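HpuA (Kingella denitrificans ATCC 33394, PDB 5EC6) probably binds haemoglobin at the outer membrane as a lipoprotein receptor, serving iron acquisition from the host. Local coordinates at residues P17-V22 with P106-D111; T85-I90 with G114-C119; G181-N186 with S229-S234. All blocks are in the same frame, centred on the assembly; numbering follows the deposited sequence.

Contact 1. Residues P17-V22 with P106-D111; sequences PVLRAV and PMQPLD
Leu19 packs against the side-chain amide of Gln108 and the methyl CD2 of Leu110, the dense part of the contact. Leu19 CB lies 3.6 Å from Gln108 CD, the two side chains meeting at about a right angle, while Leu110 runs alongside with CD2 3.8 Å from Leu19 CB. Gln108 is fully extended, CG anti to the backbone N (chi1 -175°), carrying NE2 to Pro17 O at 2.9 Å; the bond is nearly straight (169°) and lies in the amide plane, but reaches the carbonyl from above. The backbones form a single parallel bridge at Leu19 and Leu110: Leu19 N donates to Pro109 O (2.8 Å) and Asp111 N to Leu19 O (2.9 Å). The outer side is more exposed, but loose only at Val18 CG2, which grazes Pro109 CG at 4.2 Å; Val18 CG1 packs close on the Leu110-Asp111 peptide. This rim is pinned where Asp111 OD2 accepts Ala21 N at 2.9 Å, from above the carboxylate plane, while OD1 is hydrogen-bonded to Tyr81 OH. The N-terminal segment thus lines the end of strand 104-109, with Tyr81 of strand 80-81 against Leu19, Ala21 and Leu110, and strand 115-118 pairing with Gln108 through Met116.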
loop_
_atom_site.group_PDB
_atom_site.type_symbol
_atom_site.label_atom_id
_atom_site.label_comp_id
_atom_site.label_asym_id
_atom_site.label_seq_id
_atom_site.Cartn_x
_atom_site.Cartn_y
_atom_site.Cartn_z
ATOM N N PRO A 17 19.775 -7.581 10.724
ATOM C CA PRO A 17 19.440 -8.758 11.495
ATOM C C PRO A 17 18.403 -9.658 10.832
ATOM O O PRO A 17 17.624 -9.195 9.995
ATOM C CB PRO A 17 18.890 -8.195 12.795
ATOM C CG PRO A 17 18.544 -6.789 12.518
ATOM C CD PRO A 17 19.420 -6.333 11.414
ATOM N N VAL A 18 18.394 -10.930 11.229
ATOM C CA VAL A 18 17.482 -11.902 10.684
ATOM C C VAL A 18 16.186 -11.735 11.440
ATOM O O VAL A 18 16.176 -11.698 12.671
ATOM C CB VAL A 18 18.039 -13.346 10.805
ATOM C CG1 VAL A 18 16.980 -14.382 10.431
ATOM C CG2 VAL A 18 19.254 -13.477 9.913
ATOM N N LEU A 19 15.058 -11.633 10.712
ATOM C CA LEU A 19 13.795 -11.448 11.372
ATOM C C LEU A 19 13.144 -12.790 11.728
ATOM O O LEU A 19 12.910 -13.637 10.862
ATOM C CB LEU A 19 12.865 -10.640 10.455
ATOM C CG LEU A 19 11.503 -10.245 11.044
ATOM C CD1 LEU A 19 11.636 -9.292 12.211
ATOM C CD2 LEU A 19 10.603 -9.666 9.960
ATOM N N ARG A 20 12.849 -12.976 13.006
ATOM C CA ARG A 20 12.141 -14.147 13.460
ATOM C C ARG A 20 10.624 -14.015 13.412
ATOM O O ARG A 20 10.058 -12.974 13.786
ATOM C CB ARG A 20 12.584 -14.530 14.885
ATOM C CG ARG A 20 14.061 -14.943 14.944
ATOM C CD ARG A 20 14.511 -15.351 16.363
ATOM N NE ARG A 20 14.044 -14.400 17.371
ATOM C CZ ARG A 20 14.563 -13.188 17.615
ATOM N NH1 ARG A 20 15.631 -12.733 16.966
ATOM N NH2 ARG A 20 14.013 -12.422 18.548
ATOM N N ALA A 21 9.991 -15.113 13.059
ATOM C CA ALA A 21 8.535 -15.169 13.003
ATOM C C ALA A 21 7.905 -14.936 14.351
ATOM O O ALA A 21 8.452 -15.330 15.407
ATOM C CB ALA A 21 8.075 -16.472 12.456
ATOM N N VAL A 22 6.725 -14.333 14.323
ATOM C CA VAL A 22 5.928 -14.183 15.542
ATOM C C VAL A 22 5.181 -15.453 15.890
ATOM O O VAL A 22 4.480 -16.033 15.066
ATOM C CB VAL A 22 4.940 -12.990 15.374
ATOM C CG1 VAL A 22 4.084 -12.801 16.622
ATOM C CG2 VAL A 22 5.712 -11.723 15.075
ATOM N N PRO A 106 17.583 -2.916 0.238
ATOM C CA PRO A 106 17.759 -4.284 0.703
ATOM C C PRO A 106 16.494 -4.835 1.399
ATOM O O PRO A 106 15.817 -4.095 2.094
ATOM C CB PRO A 106 18.906 -4.131 1.735
ATOM C CG PRO A 106 18.724 -2.772 2.304
ATOM C CD PRO A 106 18.239 -1.930 1.125
ATOM N N MET A 107 16.192 -6.107 1.209
ATOM C CA MET A 107 15.113 -6.765 1.917
ATOM C C MET A 107 15.669 -7.416 3.172
ATOM O O MET A 107 16.843 -7.835 3.194
ATOM C CB MET A 107 14.489 -7.820 1.026
ATOM C CG MET A 107 13.971 -7.246 -0.297
ATOM S SD MET A 107 13.186 -8.465 -1.384
ATOM C CE MET A 107 11.678 -8.853 -0.540
ATOM N N GLN A 108 14.867 -7.502 4.203
ATOM C CA GLN A 108 15.341 -8.113 5.447
ATOM C C GLN A 108 15.319 -9.603 5.343
ATOM O O GLN A 108 14.301 -10.210 5.001
ATOM C CB GLN A 108 14.517 -7.657 6.633
ATOM C CG GLN A 108 15.093 -8.189 7.975
ATOM C CD GLN A 108 14.418 -7.663 9.215
ATOM O OE1 GLN A 108 13.313 -7.131 9.194
ATOM N NE2 GLN A 108 15.092 -7.831 10.366
ATOM N N PRO A 109 16.461 -10.285 5.684
ATOM C CA PRO A 109 16.374 -11.740 5.737
ATOM C C PRO A 109 15.526 -12.279 6.866
ATOM O O PRO A 109 15.455 -11.678 7.921
ATOM C CB PRO A 109 17.845 -12.168 5.949
ATOM C CG PRO A 109 18.425 -11.039 6.652
ATOM C CD PRO A 109 17.762 -9.782 6.130
ATOM N N LEU A 110 14.885 -13.414 6.627
ATOM C CA LEU A 110 13.957 -14.040 7.562
ATOM C C LEU A 110 14.513 -15.355 8.113
ATOM O O LEU A 110 15.301 -16.026 7.461
ATOM C CB LEU A 110 12.623 -14.372 6.888
ATOM C CG LEU A 110 11.975 -13.173 6.150
ATOM C CD1 LEU A 110 10.704 -13.634 5.466
ATOM C CD2 LEU A 110 11.715 -12.022 7.126
ATOM N N ASP A 111 14.000 -15.741 9.260
ATOM C CA ASP A 111 14.316 -17.061 9.848
ATOM C C ASP A 111 14.228 -18.245 8.879
ATOM O O ASP A 111 15.065 -19.146 8.955
ATOM C CB ASP A 111 13.510 -17.316 11.121
ATOM C CG ASP A 111 11.999 -17.197 10.938
ATOM O OD1 ASP A 111 11.525 -16.914 9.818
ATOM O OD2 ASP A 111 11.303 -17.409 11.949
#

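Contact 2. Residues T85-I90 with G114-C119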
loop_
_atom_site.group_PDB
_atom_site.type_symbol
_atom_site.label_atom_id
_atom_site.label_comp_id
_atom_site.label_asym_id
_atom_site.label_seq_id
_atom_site.Cartn_x
_atom_site.Cartn_y
_atom_site.Cartn_z
ATOM N N THR A 85 11.551 -2.068 12.062
ATOM C CA THR A 85 12.498 -1.065 11.636
ATOM C C THR A 85 13.384 -1.485 10.494
ATOM O O THR A 85 13.853 -0.634 9.766
ATOM C CB THR A 85 13.355 -0.567 12.829
ATOM O OG1 THR A 85 14.346 -1.533 13.160
ATOM C CG2 THR A 85 12.483 -0.331 14.045
ATOM N N TYR A 86 13.637 -2.786 10.310
ATOM C CA TYR A 86 14.577 -3.262 9.295
ATOM C C TYR A 86 13.960 -3.869 8.015
ATOM O O TYR A 86 14.691 -4.196 7.072
ATOM C CB TYR A 86 15.492 -4.326 9.890
ATOM C CG TYR A 86 16.429 -3.756 10.908
ATOM C CD1 TYR A 86 17.492 -2.974 10.503
ATOM C CD2 TYR A 86 16.208 -3.947 12.258
ATOM C CE1 TYR A 86 18.358 -2.423 11.423
ATOM C CE2 TYR A 86 17.068 -3.396 13.195
ATOM C CZ TYR A 86 18.133 -2.632 12.764
ATOM O OH TYR A 86 18.999 -2.074 13.684
ATOM N N ASN A 87 12.639 -4.081 7.999
ATOM C CA ASN A 87 11.991 -4.622 6.803
ATOM C C ASN A 87 11.180 -3.552 6.066
ATOM O O ASN A 87 10.080 -3.821 5.596
ATOM C CB ASN A 87 11.149 -5.865 7.126
ATOM C CG ASN A 87 10.080 -5.644 8.164
ATOM O OD1 ASN A 87 9.958 -4.572 8.762
ATOM N ND2 ASN A 87 9.241 -6.655 8.334
ATOM N N THR A 88 11.741 -2.361 5.991
ATOM C CA THR A 88 11.131 -1.256 5.256
ATOM C C THR A 88 12.061 -0.642 4.253
ATOM O O THR A 88 13.247 -0.904 4.243
ATOM C CB THR A 88 10.648 -0.149 6.206
ATOM O OG1 THR A 88 11.757 0.426 6.888
ATOM C CG2 THR A 88 9.705 -0.656 7.175
ATOM N N LEU A 89 11.497 0.174 3.372
ATOM C CA LEU A 89 12.263 0.937 2.413
ATOM C C LEU A 89 13.229 1.862 3.152
ATOM O O LEU A 89 12.959 2.324 4.255
ATOM C CB LEU A 89 11.319 1.785 1.555
ATOM C CG LEU A 89 10.323 0.997 0.714
ATOM C CD1 LEU A 89 9.433 1.989 -0.045
ATOM C CD2 LEU A 89 11.000 0.053 -0.245
ATOM N N ILE A 90 14.338 2.141 2.513
ATOM C CA ILE A 90 15.213 3.235 2.917
ATOM C C ILE A 90 14.461 4.562 2.872
ATOM O O ILE A 90 13.878 4.932 1.849
ATOM C CB ILE A 90 16.446 3.337 2.003
ATOM C CG1 ILE A 90 17.223 2.010 1.949
ATOM C CG2 ILE A 90 17.364 4.483 2.484
ATOM C CD1 ILE A 90 18.205 1.919 0.788
ATOM N N GLY A 114 13.720 -16.845 3.657
ATOM C CA GLY A 114 13.083 -15.882 2.789
ATOM C C GLY A 114 13.557 -14.473 3.085
ATOM O O GLY A 114 14.491 -14.238 3.852
ATOM N N LYS A 115 12.904 -13.496 2.441
ATOM C CA LYS A 115 13.179 -12.090 2.732
ATOM C C LYS A 115 11.836 -11.333 2.715
ATOM O O LYS A 115 10.887 -11.782 2.095
ATOM C CB LYS A 115 14.111 -11.428 1.715
ATOM C CG LYS A 115 15.414 -12.187 1.456
ATOM C CD LYS A 115 16.268 -11.458 0.437
ATOM C CE LYS A 115 17.529 -12.230 0.055
ATOM N NZ LYS A 115 18.296 -12.616 1.259
ATOM N N MET A 116 11.847 -10.166 3.341
ATOM C CA MET A 116 10.638 -9.310 3.389
ATOM C C MET A 116 10.955 -7.853 3.296
ATOM O O MET A 116 11.939 -7.340 3.812
ATOM C CB MET A 116 9.875 -9.607 4.671
ATOM C CG MET A 116 8.597 -8.804 4.869
ATOM S SD MET A 116 7.880 -9.269 6.439
ATOM C CE MET A 116 6.504 -8.118 6.557
ATOM N N ILE A 117 10.064 -7.105 2.637
ATOM C CA ILE A 117 10.102 -5.657 2.751
ATOM C C ILE A 117 8.662 -5.100 2.681
ATOM O O ILE A 117 7.751 -5.742 2.101
ATOM C CB ILE A 117 10.928 -5.073 1.610
ATOM C CG1 ILE A 117 11.353 -3.614 1.947
ATOM C CG2 ILE A 117 10.204 -5.197 0.300
ATOM C CD1 ILE A 117 12.538 -3.087 1.230
ATOM N N ALA A 118 8.477 -3.940 3.318
ATOM C CA ALA A 118 7.210 -3.213 3.318
ATOM C C ALA A 118 7.489 -1.720 3.266
ATOM O O ALA A 118 8.638 -1.260 3.375
ATOM C CB ALA A 118 6.397 -3.576 4.522
ATOM N N CYS A 119 6.458 -0.925 3.021
ATOM C CA CYS A 119 6.657 0.551 2.961
ATOM C C CYS A 119 7.243 1.132 4.256
ATOM O O CYS A 119 6.864 0.719 5.365
ATOM C CB CYS A 119 5.356 1.286 2.781
ATOM S SG CYS A 119 5.514 2.961 1.995
#
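Asn87 is the first residue of 85-90 to meet strand 115-118, lying beside Met116 with both side chains pointing the same way. Asn87 ND2 comes 3.5 Å from Met116 SD and about as near to the terminal methyl CE, a contact that the methionine, extended from CG onward, makes possible. Other loop residues hold the amide: ND2 donates to Asp82 O and OD1 accepts from Gly84 N, fixing its rotation. The backbone carbonyl of Asn87 takes Ala118 N at 2.8 Å, in a bent bond (136°), and Ile117 CA adds a CA-H...O contact to the same oxygen. At Thr88 the chain makes a single parallel bridge with Ala118. Thr88 CA forms a CA-H...O contact with Ala118 O at 3.1 Å, and its methyl CG2 rests 3.6 Å from Cys119 O; CG2 faces this way because it stands anti to the carbonyl carbon, leaving OG1 a weak bond with Leu89 O. Leu89 N then donates to Ala118 O at 3.2 Å, bent at the hydrogen (135°) though the donor lies nearly along the C=O axis. The Leu89 side chain crosses that of Ile117 at about a right angle, Leu89 CD2 meeting Ile117 CD1 at 3.8 Å, with Thr191 and Ala189 of strand 188-191 adjoining the pair. The loop uses the edge where Met116 pairs with Gln108 of strand 104-109, while Lys115, Ile117 and Cys119 pair with strand 136-142. Ala118 thus spends its N-H and C=O on one isolated bridge, the buried side-chain amide of Asn87 is satisfied within the loop, and the rest is apolar or weakly polar packing.

Contact 3. Residues G181-N186 with S229-S234; sequences GLRVKN and SEFGDS. With GOL (glycerol), chain C.
Arg183 lays its guanidinium over Phe231, the planes 25° apart and the centres 4.5 Å from each other. The cation-pi contact is off-centre; the aliphatic part sits more squarely, with Arg183 CD 4.0 Å from the ring centroid in a CH-pi contact. The ring gets there with CG anti to the backbone N (chi1 -174°), which also brings CE1 to within 3.5 Å of Gly181 C, where a CB would stand tightly against the ring. Arg183 belongs to strand 174-185, part of the antiparallel strand system of this beta-rich, barrel-containing receptor, and Phe231 to the loop between strands 220-225 and 235-243. Arg183 NH1 donates to Asp233 O at 2.8 Å, on a lone pair but in a bent bond tilted from the guanidinium plane, while NE and NH2 are taken by Leu296 O and Ser253 OG; all three nitrogens are thus gripped. Lys185, bent at chi3 (73°), turns NZ to Glu230 O at 2.7 Å, with the Glu230 carboxylate oxygen OE1 beyond salt-bridge range at 4.3 Å. A glycerol, probably from the crystallisation liquor, lies between Arg183 and Lys185: its O1 is over the guanidinium face away from Phe231, and O3 is 2.8 Å from Val184 O.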
loop_
_atom_site.group_PDB
_atom_site.type_symbol
_atom_site.label_atom_id
_atom_site.label_comp_id
_atom_site.label_asym_id
_atom_site.label_seq_id
_atom_site.Cartn_x
_atom_site.Cartn_y
_atom_site.Cartn_z
ATOM N N GLY A 181 5.217 2.272 -6.680
ATOM C CA GLY A 181 5.276 0.884 -7.136
ATOM C C GLY A 181 6.534 0.194 -6.668
ATOM O O GLY A 181 7.583 0.857 -6.507
ATOM N N LEU A 182 6.385 -1.093 -6.426
ATOM C CA LEU A 182 7.457 -1.942 -5.902
ATOM C C LEU A 182 7.540 -3.209 -6.737
ATOM O O LEU A 182 6.544 -3.901 -6.981
ATOM C CB LEU A 182 7.184 -2.287 -4.445
ATOM C CG LEU A 182 8.040 -3.438 -3.870
ATOM C CD1 LEU A 182 9.366 -2.794 -3.578
ATOM C CD2 LEU A 182 7.431 -4.053 -2.610
ATOM N N ARG A 183 8.778 -3.546 -7.147
ATOM C CA ARG A 183 9.075 -4.827 -7.729
ATOM C C ARG A 183 10.269 -5.445 -6.938
ATOM O O ARG A 183 10.881 -4.782 -6.085
ATOM C CB ARG A 183 9.444 -4.690 -9.219
ATOM C CG ARG A 183 8.289 -4.182 -10.177
ATOM C CD ARG A 183 8.816 -4.035 -11.583
ATOM N NE ARG A 183 7.831 -4.134 -12.673
ATOM C CZ ARG A 183 7.873 -3.446 -13.806
ATOM N NH1 ARG A 183 8.814 -2.480 -14.051
ATOM N NH2 ARG A 183 6.876 -3.605 -14.661
ATOM N N VAL A 184 10.542 -6.719 -7.199
ATOM C CA VAL A 184 11.748 -7.378 -6.666
ATOM C C VAL A 184 12.616 -7.779 -7.848
ATOM O O VAL A 184 12.157 -8.481 -8.750
ATOM C CB VAL A 184 11.406 -8.583 -5.787
ATOM C CG1 VAL A 184 12.735 -9.219 -5.336
ATOM C CG2 VAL A 184 10.593 -8.176 -4.595
ATOM N N LYS A 185 13.837 -7.267 -7.862
ATOM C CA LYS A 185 14.811 -7.640 -8.892
ATOM C C LYS A 185 16.086 -8.070 -8.201
ATOM O O LYS A 185 16.645 -7.304 -7.416
ATOM C CB LYS A 185 15.144 -6.449 -9.773
ATOM C CG LYS A 185 16.414 -6.677 -10.614
ATOM C CD LYS A 185 16.565 -5.635 -11.713
ATOM C CE LYS A 185 16.972 -4.288 -11.141
ATOM N NZ LYS A 185 16.962 -3.312 -12.248
ATOM N N ASN A 186 16.542 -9.295 -8.467
ATOM C CA ASN A 186 17.866 -9.702 -7.969
ATOM C C ASN A 186 18.057 -9.431 -6.507
ATOM O O ASN A 186 18.960 -8.666 -6.115
ATOM C CB ASN A 186 18.963 -8.938 -8.710
ATOM C CG ASN A 186 19.265 -9.530 -10.056
ATOM O OD1 ASN A 186 19.334 -8.813 -11.058
ATOM N ND2 ASN A 186 19.443 -10.853 -10.093
ATOM N N SER A 229 16.119 3.020 -13.917
ATOM C CA SER A 229 17.064 1.951 -14.198
ATOM C C SER A 229 16.973 0.780 -13.246
ATOM O O SER A 229 17.348 -0.287 -13.627
ATOM C CB SER A 229 18.507 2.500 -14.115
ATOM O OG SER A 229 18.787 2.973 -12.797
ATOM N N GLU A 230 16.448 0.977 -12.030
ATOM C CA GLU A 230 16.297 -0.111 -11.072
ATOM C C GLU A 230 14.925 -0.812 -11.193
ATOM O O GLU A 230 14.797 -2.046 -11.268
ATOM C CB GLU A 230 16.467 0.426 -9.648
ATOM C CG GLU A 230 17.844 1.071 -9.352
ATOM C CD GLU A 230 18.971 0.147 -9.743
ATOM O OE1 GLU A 230 18.975 -1.010 -9.276
ATOM O OE2 GLU A 230 19.801 0.559 -10.584
ATOM N N PHE A 231 13.893 0.010 -11.156
ATOM C CA PHE A 231 12.526 -0.487 -11.246
ATOM C C PHE A 231 12.224 -1.156 -12.577
ATOM O O PHE A 231 11.415 -2.078 -12.635
ATOM C CB PHE A 231 11.566 0.671 -11.023
ATOM C CG PHE A 231 10.104 0.258 -10.952
ATOM C CD1 PHE A 231 9.557 -0.255 -9.769
ATOM C CD2 PHE A 231 9.305 0.384 -12.054
ATOM C CE1 PHE A 231 8.197 -0.591 -9.698
ATOM C CE2 PHE A 231 7.954 0.017 -11.993
ATOM C CZ PHE A 231 7.412 -0.460 -10.824
ATOM N N GLY A 232 12.829 -0.669 -13.656
ATOM C CA GLY A 232 12.510 -1.130 -14.990
ATOM C C GLY A 232 11.491 -0.227 -15.618
ATOM O O GLY A 232 11.395 0.942 -15.244
ATOM N N ASP A 233 10.804 -0.769 -16.616
ATOM C CA ASP A 233 9.910 0.011 -17.451
ATOM C C ASP A 233 8.745 0.509 -16.572
ATOM O O ASP A 233 8.292 -0.176 -15.633
ATOM C CB ASP A 233 9.381 -0.780 -18.601
ATOM C CG ASP A 233 10.492 -1.187 -19.589
ATOM O OD1 ASP A 233 11.449 -0.378 -19.764
ATOM O OD2 ASP A 233 10.372 -2.254 -20.193
ATOM N N SER A 234 8.276 1.678 -16.912
ATOM C CA SER A 234 7.031 2.201 -16.320
ATOM C C SER A 234 5.888 1.198 -16.522
ATOM O O SER A 234 5.865 0.422 -17.465
ATOM C CB SER A 234 6.654 3.544 -16.917
ATOM O OG SER A 234 7.658 4.520 -16.643
HETATM C C1 GOL C . 11.534 -4.527 -13.446
HETATM O O1 GOL C . 10.744 -5.471 -14.149
HETATM C C2 GOL C . 12.611 -5.195 -12.601
HETATM O O2 GOL C . 13.506 -4.184 -12.158
HETATM C C3 GOL C . 12.000 -5.876 -11.394
HETATM O O3 GOL C . 12.452 -7.216 -11.220
#

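Overall arrangement
Contacts 1 and 2 are neighbours, their centres about 9 Å apart, and their segments alternate along the chain: 17-22, 85-90, 106-111, 114-119. Strands 104-109 and 115-118 pair antiparallel, and Gln108 meets both Asn87 and Met116, so the N-terminal segment and the loop after strand 80-81 are packed onto the same strand pair. Contact 3 follows later in sequence, with its centre about 22 Å from that of contact 1 and 16 Å from that of contact 2. Strand 188-191 connects the regions by pairing with both 104-109 and 174-185, and Met107 touches Val184 while Ile117 touches Leu182. The three contacts thus tie N-terminal and loop segments to the successively paired strands 115-118, 104-109, 188-191 and 174-185.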